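Local structure of 3-Hydroxyacyl-CoA dehydrogenase (Ralstonia eutropha H16, 4PZC) at residues G227-A232 and R277-Y282; D238-V243 and M260-M265. The protein is an NAD-dependent (S)-3-hydroxyacyl-CoA dehydrogenase that interconverts 3-hydroxybutyryl-CoA and acetoacetyl-CoA. All coordinates share one frame; numbering follows the deposited sequence.

Contact 1: residues G227-A232 and R277-Y282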
loop_
_atom_site.group_PDB
_atom_site.type_symbol
_atom_site.label_atom_id
_atom_site.label_comp_id
_atom_site.label_asym_id
_atom_site.label_seq_id
_atom_site.Cartn_x
_atom_site.Cartn_y
_atom_site.Cartn_z
ATOM N N GLY A 227 4.134 -5.851 -5.025
ATOM C CA GLY A 227 3.772 -6.459 -3.765
ATOM C C GLY A 227 4.873 -6.269 -2.740
ATOM O O GLY A 227 6.052 -6.210 -3.103
ATOM N N PRO A 228 4.490 -6.234 -1.446
ATOM C CA PRO A 228 5.360 -5.891 -0.319
ATOM C C PRO A 228 6.517 -6.848 -0.124
ATOM O O PRO A 228 7.583 -6.409 0.279
ATOM C CB PRO A 228 4.415 -5.955 0.894
ATOM C CG PRO A 228 3.370 -6.943 0.507
ATOM C CD PRO A 228 3.186 -6.752 -0.981
ATOM N N LEU A 229 6.343 -8.137 -0.397
ATOM C CA LEU A 229 7.470 -9.056 -0.205
ATOM C C LEU A 229 8.571 -8.777 -1.238
ATOM O O LEU A 229 9.748 -8.557 -0.885
ATOM C CB LEU A 229 7.015 -10.514 -0.252
ATOM C CG LEU A 229 5.974 -10.901 0.809
ATOM C CD1 LEU A 229 5.597 -12.363 0.661
ATOM C CD2 LEU A 229 6.448 -10.630 2.235
ATOM N N ALA A 230 8.163 -8.740 -2.500
ATOM C CA ALA A 230 9.029 -8.263 -3.585
ATOM C C ALA A 230 9.624 -6.895 -3.233
ATOM O O ALA A 230 10.828 -6.642 -3.405
ATOM C CB ALA A 230 8.227 -8.143 -4.885
ATOM N N LEU A 231 8.756 -6.009 -2.753
ATOM C CA LEU A 231 9.173 -4.674 -2.375
ATOM C C LEU A 231 10.262 -4.732 -1.324
ATOM O O LEU A 231 11.242 -3.968 -1.396
ATOM C CB LEU A 231 8.001 -3.870 -1.826
ATOM C CG LEU A 231 8.288 -2.381 -1.648
ATOM C CD1 LEU A 231 8.871 -1.787 -2.927
ATOM C CD2 LEU A 231 7.014 -1.647 -1.246
ATOM N N ALA A 232 10.087 -5.638 -0.358
ATOM C CA ALA A 232 11.027 -5.763 0.731
ATOM C C ALA A 232 12.395 -6.219 0.215
ATOM O O ALA A 232 13.434 -5.768 0.714
ATOM C CB ALA A 232 10.500 -6.720 1.763
ATOM N N ARG A 277 19.357 -13.218 -2.529
ATOM C CA ARG A 277 18.300 -13.992 -1.879
ATOM C C ARG A 277 17.700 -13.239 -0.710
ATOM O O ARG A 277 18.404 -12.766 0.170
ATOM C CB ARG A 277 18.828 -15.333 -1.370
ATOM C CG ARG A 277 17.735 -16.285 -0.917
ATOM C CD ARG A 277 18.306 -17.620 -0.485
ATOM N NE ARG A 277 17.297 -18.453 0.163
ATOM C CZ ARG A 277 17.544 -19.621 0.756
ATOM N NH1 ARG A 277 18.782 -20.113 0.792
ATOM N NH2 ARG A 277 16.551 -20.301 1.323
ATOM N N GLY A 278 16.383 -13.125 -0.736
ATOM C CA GLY A 278 15.622 -12.591 0.367
ATOM C C GLY A 278 14.397 -13.455 0.516
ATOM O O GLY A 278 14.481 -14.568 1.029
ATOM N N VAL A 279 13.256 -12.950 0.070
ATOM C CA VAL A 279 12.018 -13.725 0.100
ATOM C C VAL A 279 12.034 -14.613 -1.141
ATOM O O VAL A 279 11.755 -15.814 -1.089
ATOM C CB VAL A 279 10.768 -12.818 0.115
ATOM C CG1 VAL A 279 9.503 -13.644 -0.085
ATOM C CG2 VAL A 279 10.695 -12.015 1.411
ATOM N N TYR A 280 12.379 -14.012 -2.265
ATOM C CA TYR A 280 12.531 -14.768 -3.475
ATOM C C TYR A 280 14.015 -14.994 -3.663
ATOM O O TYR A 280 14.833 -14.548 -2.838
ATOM C CB TYR A 280 11.924 -13.988 -4.634
ATOM C CG TYR A 280 10.494 -13.590 -4.353
ATOM C CD1 TYR A 280 9.485 -14.501 -4.489
ATOM C CD2 TYR A 280 10.160 -12.311 -3.911
ATOM C CE1 TYR A 280 8.177 -14.168 -4.222
ATOM C CE2 TYR A 280 8.839 -11.966 -3.640
ATOM C CZ TYR A 280 7.853 -12.912 -3.799
ATOM O OH TYR A 280 6.529 -12.634 -3.553
ATOM N N VAL A 281 14.352 -15.697 -4.740
ATOM C CA VAL A 281 15.744 -15.931 -5.124
ATOM C C VAL A 281 15.992 -15.244 -6.479
ATOM O O VAL A 281 15.085 -15.201 -7.324
ATOM C CB VAL A 281 16.041 -17.444 -5.156
ATOM C CG1 VAL A 281 17.436 -17.713 -5.695
ATOM C CG2 VAL A 281 15.888 -18.033 -3.760
ATOM N N TYR A 282 17.206 -14.705 -6.669
ATOM C CA TYR A 282 17.508 -13.801 -7.792
ATOM C C TYR A 282 18.784 -14.115 -8.542
ATOM O O TYR A 282 19.792 -14.534 -7.936
ATOM C CB TYR A 282 17.631 -12.384 -7.271
ATOM C CG TYR A 282 16.386 -11.928 -6.570
ATOM C CD1 TYR A 282 15.312 -11.428 -7.297
ATOM C CD2 TYR A 282 16.269 -12.017 -5.179
ATOM C CE1 TYR A 282 14.169 -11.011 -6.668
ATOM C CE2 TYR A 282 15.117 -11.601 -4.536
ATOM C CZ TYR A 282 14.073 -11.096 -5.293
ATOM O OH TYR A 282 12.918 -10.671 -4.694
#
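Tyr280 lays one ring edge against the first turn of helix 228-235. Tyr280 CE2 comes within 3.5 Å of Ala230 N, which lies in the plane of the ring. The methyl CB of Ala230 is also near this edge, 4.1 Å from Tyr280 CE2. Leu229 CB reaches the outer end of the same side chain, 4.0 Å from Tyr280 OH. Val279 meets Leu229 beside it, and the two side chains cross at about a right angle. CG1 of Val279, anti to its backbone N (chi1 171°), touches Leu229 CB at 4.0 Å. The same methyl sits above the centre of the Tyr280 ring, so it fills the angle between leucine and tyrosine. The contact brings the chain after the last helix back onto the helices of the same C-terminal domain of the 3-hydroxyacyl-CoA dehydrogenase fold. No hydrogen bond joins the two segments directly. Asp215, on helix 211-222, takes hydrogen bonds from Leu229 N and Ala230 N at the helix start and is also bonded to Tyr280 OH. Asp233, one turn on from Leu229 in helix 228-235, accepts from Val279 N and Tyr280 N and is hydrogen-bonded to Tyr282 OH. Phe201 of helix 189-205 packs on both Leu229 and Val279.

Contact 2: residues D238-V243 and M260-M265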
loop_
_atom_site.group_PDB
_atom_site.type_symbol
_atom_site.label_atom_id
_atom_site.label_comp_id
_atom_site.label_asym_id
_atom_site.label_seq_id
_atom_site.Cartn_x
_atom_site.Cartn_y
_atom_site.Cartn_z
ATOM N N ASP A 238 17.467 -6.283 5.901
ATOM C CA ASP A 238 18.253 -5.645 6.943
ATOM C C ASP A 238 17.794 -4.183 7.180
ATOM O O ASP A 238 17.698 -3.752 8.330
ATOM C CB ASP A 238 19.747 -5.740 6.595
ATOM C CG ASP A 238 20.077 -5.044 5.303
ATOM O OD1 ASP A 238 19.261 -5.092 4.352
ATOM O OD2 ASP A 238 21.149 -4.429 5.237
ATOM N N THR A 239 17.490 -3.465 6.095
ATOM C CA THR A 239 16.947 -2.116 6.144
ATOM C C THR A 239 15.527 -2.093 6.710
ATOM O O THR A 239 15.180 -1.255 7.574
ATOM C CB THR A 239 16.845 -1.520 4.731
ATOM O OG1 THR A 239 18.065 -1.752 4.024
ATOM C CG2 THR A 239 16.527 -0.001 4.785
ATOM N N MET A 240 14.699 -2.996 6.190
ATOM C CA MET A 240 13.369 -3.188 6.747
ATOM C C MET A 240 13.381 -3.516 8.239
ATOM O O MET A 240 12.604 -2.939 9.016
ATOM C CB MET A 240 12.624 -4.286 6.009
ATOM C CG MET A 240 11.981 -3.818 4.720
ATOM S SD MET A 240 10.843 -2.420 4.846
ATOM C CE MET A 240 9.844 -2.916 6.256
ATOM N N LEU A 241 14.265 -4.422 8.633
ATOM C CA LEU A 241 14.326 -4.853 10.021
ATOM C C LEU A 241 14.697 -3.678 10.937
ATOM O O LEU A 241 14.110 -3.455 11.996
ATOM C CB LEU A 241 15.338 -5.996 10.156
ATOM C CG LEU A 241 15.516 -6.558 11.566
ATOM C CD1 LEU A 241 14.148 -6.868 12.147
ATOM C CD2 LEU A 241 16.413 -7.788 11.587
ATOM N N ALA A 242 15.667 -2.895 10.498
ATOM C CA ALA A 242 16.129 -1.797 11.312
ATOM C C ALA A 242 15.020 -0.725 11.457
ATOM O O ALA A 242 14.819 -0.163 12.537
ATOM C CB ALA A 242 17.396 -1.239 10.702
ATOM N N VAL A 243 14.272 -0.481 10.382
ATOM C CA VAL A 243 13.170 0.483 10.428
ATOM C C VAL A 243 12.177 0.089 11.491
ATOM O O VAL A 243 11.760 0.898 12.318
ATOM C CB VAL A 243 12.396 0.557 9.113
ATOM C CG1 VAL A 243 11.162 1.437 9.284
ATOM C CG2 VAL A 243 13.268 1.101 8.018
ATOM N N MET A 260 8.985 -12.192 12.899
ATOM C CA MET A 260 10.033 -13.156 13.211
ATOM C C MET A 260 10.705 -13.734 11.961
ATOM O O MET A 260 11.927 -13.877 11.929
ATOM C CB MET A 260 9.489 -14.301 14.050
ATOM C CG MET A 260 9.125 -13.945 15.474
ATOM S SD MET A 260 10.515 -13.358 16.465
ATOM C CE MET A 260 10.244 -11.600 16.326
ATOM N N LEU A 261 9.915 -14.054 10.936
ATOM C CA LEU A 261 10.480 -14.539 9.678
ATOM C C LEU A 261 11.395 -13.471 9.121
ATOM O O LEU A 261 12.467 -13.769 8.630
ATOM C CB LEU A 261 9.390 -14.908 8.684
ATOM C CG LEU A 261 9.790 -15.632 7.378
ATOM C CD1 LEU A 261 10.627 -16.905 7.550
ATOM C CD2 LEU A 261 8.541 -15.975 6.568
ATOM N N MET A 262 11.016 -12.213 9.228
ATOM C CA MET A 262 11.925 -11.150 8.800
ATOM C C MET A 262 13.226 -11.188 9.602
ATOM O O MET A 262 14.286 -10.958 9.035
ATOM C CB MET A 262 11.280 -9.758 8.887
ATOM C CG MET A 262 12.178 -8.637 8.362
ATOM S SD MET A 262 11.534 -6.956 8.669
ATOM C CE MET A 262 10.098 -6.964 7.591
ATOM N N ARG A 263 13.156 -11.477 10.902
ATOM C CA ARG A 263 14.375 -11.650 11.697
ATOM C C ARG A 263 15.224 -12.832 11.256
ATOM O O ARG A 263 16.449 -12.777 11.292
ATOM C CB ARG A 263 14.055 -11.889 13.138
ATOM C CG ARG A 263 13.564 -10.691 13.910
ATOM C CD ARG A 263 13.798 -10.973 15.379
ATOM N NE ARG A 263 12.997 -10.152 16.260
ATOM C CZ ARG A 263 13.295 -8.906 16.612
ATOM N NH1 ARG A 263 14.392 -8.317 16.145
ATOM N NH2 ARG A 263 12.491 -8.255 17.464
ATOM N N GLU A 264 14.565 -13.917 10.906
ATOM C CA GLU A 264 15.250 -15.114 10.531
ATOM C C GLU A 264 15.961 -14.942 9.182
ATOM O O GLU A 264 17.126 -15.343 8.999
ATOM C CB GLU A 264 14.250 -16.271 10.500
ATOM C CG GLU A 264 13.963 -16.796 11.889
ATOM C CD GLU A 264 15.137 -17.561 12.462
ATOM O OE1 GLU A 264 15.518 -18.601 11.873
ATOM O OE2 GLU A 264 15.668 -17.115 13.502
ATOM N N MET A 265 15.266 -14.339 8.236
ATOM C CA MET A 265 15.872 -14.116 6.951
ATOM C C MET A 265 17.092 -13.211 7.101
ATOM O O MET A 265 18.161 -13.479 6.530
ATOM C CB MET A 265 14.840 -13.533 6.012
ATOM C CG MET A 265 13.680 -14.500 5.800
ATOM S SD MET A 265 12.792 -14.000 4.329
ATOM C CE MET A 265 11.678 -15.385 4.094
#
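Helices 238-243 and 260-265 meet at Leu241 and Met262, with axes 9.7 Å apart at closest approach and N-to-C directions 133° apart, nearer antiparallel than parallel. Met262 spans most of the gap. Its CG is anti to the backbone N (chi1 -176°) and chi2 is also extended, which carries the sulfur straight out to the opposite helix. There Met262 SD lies 3.7 Å from Leu241 N and 4.2 Å from Leu241 CB. It also touches the preceding residue, with Met240 CB 3.9 Å from Met262 SD. The bend at chi3 (-68°) turns the terminal methyl, and Met262 CE ends 4.0 Å from Met240 CB. Leu241 points back across the gap and reaches the neighbouring arginine, where Leu241 CD1 is 4.3 Å from Arg263 CG. Arg263 starts out away from helix 238-243, but its long chain returns alongside Leu241, and Leu241 CD1 lies oblique to the guanidinium. Arg263 NH1 forms a long, weak ion pair with Glu245 on the following turn of helix 237-251, and Pro258 packs on both Leu241 and Arg263. Helix 189-205 places Cys194 and Ile197 on Met240 and Asn198 on Met262. Asp238, at the start of the first segment, forms a salt bridge with Lys274, a predicted NAD-binding residue. This is apolar helix-to-helix packing within the all-helical C-terminal domain.

In the fold
Both contacts belong to the C-terminal domain and lie on the same side of the chain's centre, their own centres about 12 Å apart. Each is partly buried, and helix 189-205 packs against both. Contact 2 is nested inside the chain loop that contact 1 closes. Helices 228-235 and 237-251, one from each contact, follow each other in sequence. Contact 1 sets a non-helical tail on a helix start and adds polar links through two aspartates. Contact 2 joins two helices through sulfur and aliphatic groups, with charge at its outer margin. They touch where Met265 SD packs 4.1 Å from Val279 CG2. Contact 1 is remote from the annotated sites, whereas Asp238 of segment 238-243 is salt-bridged to Lys274.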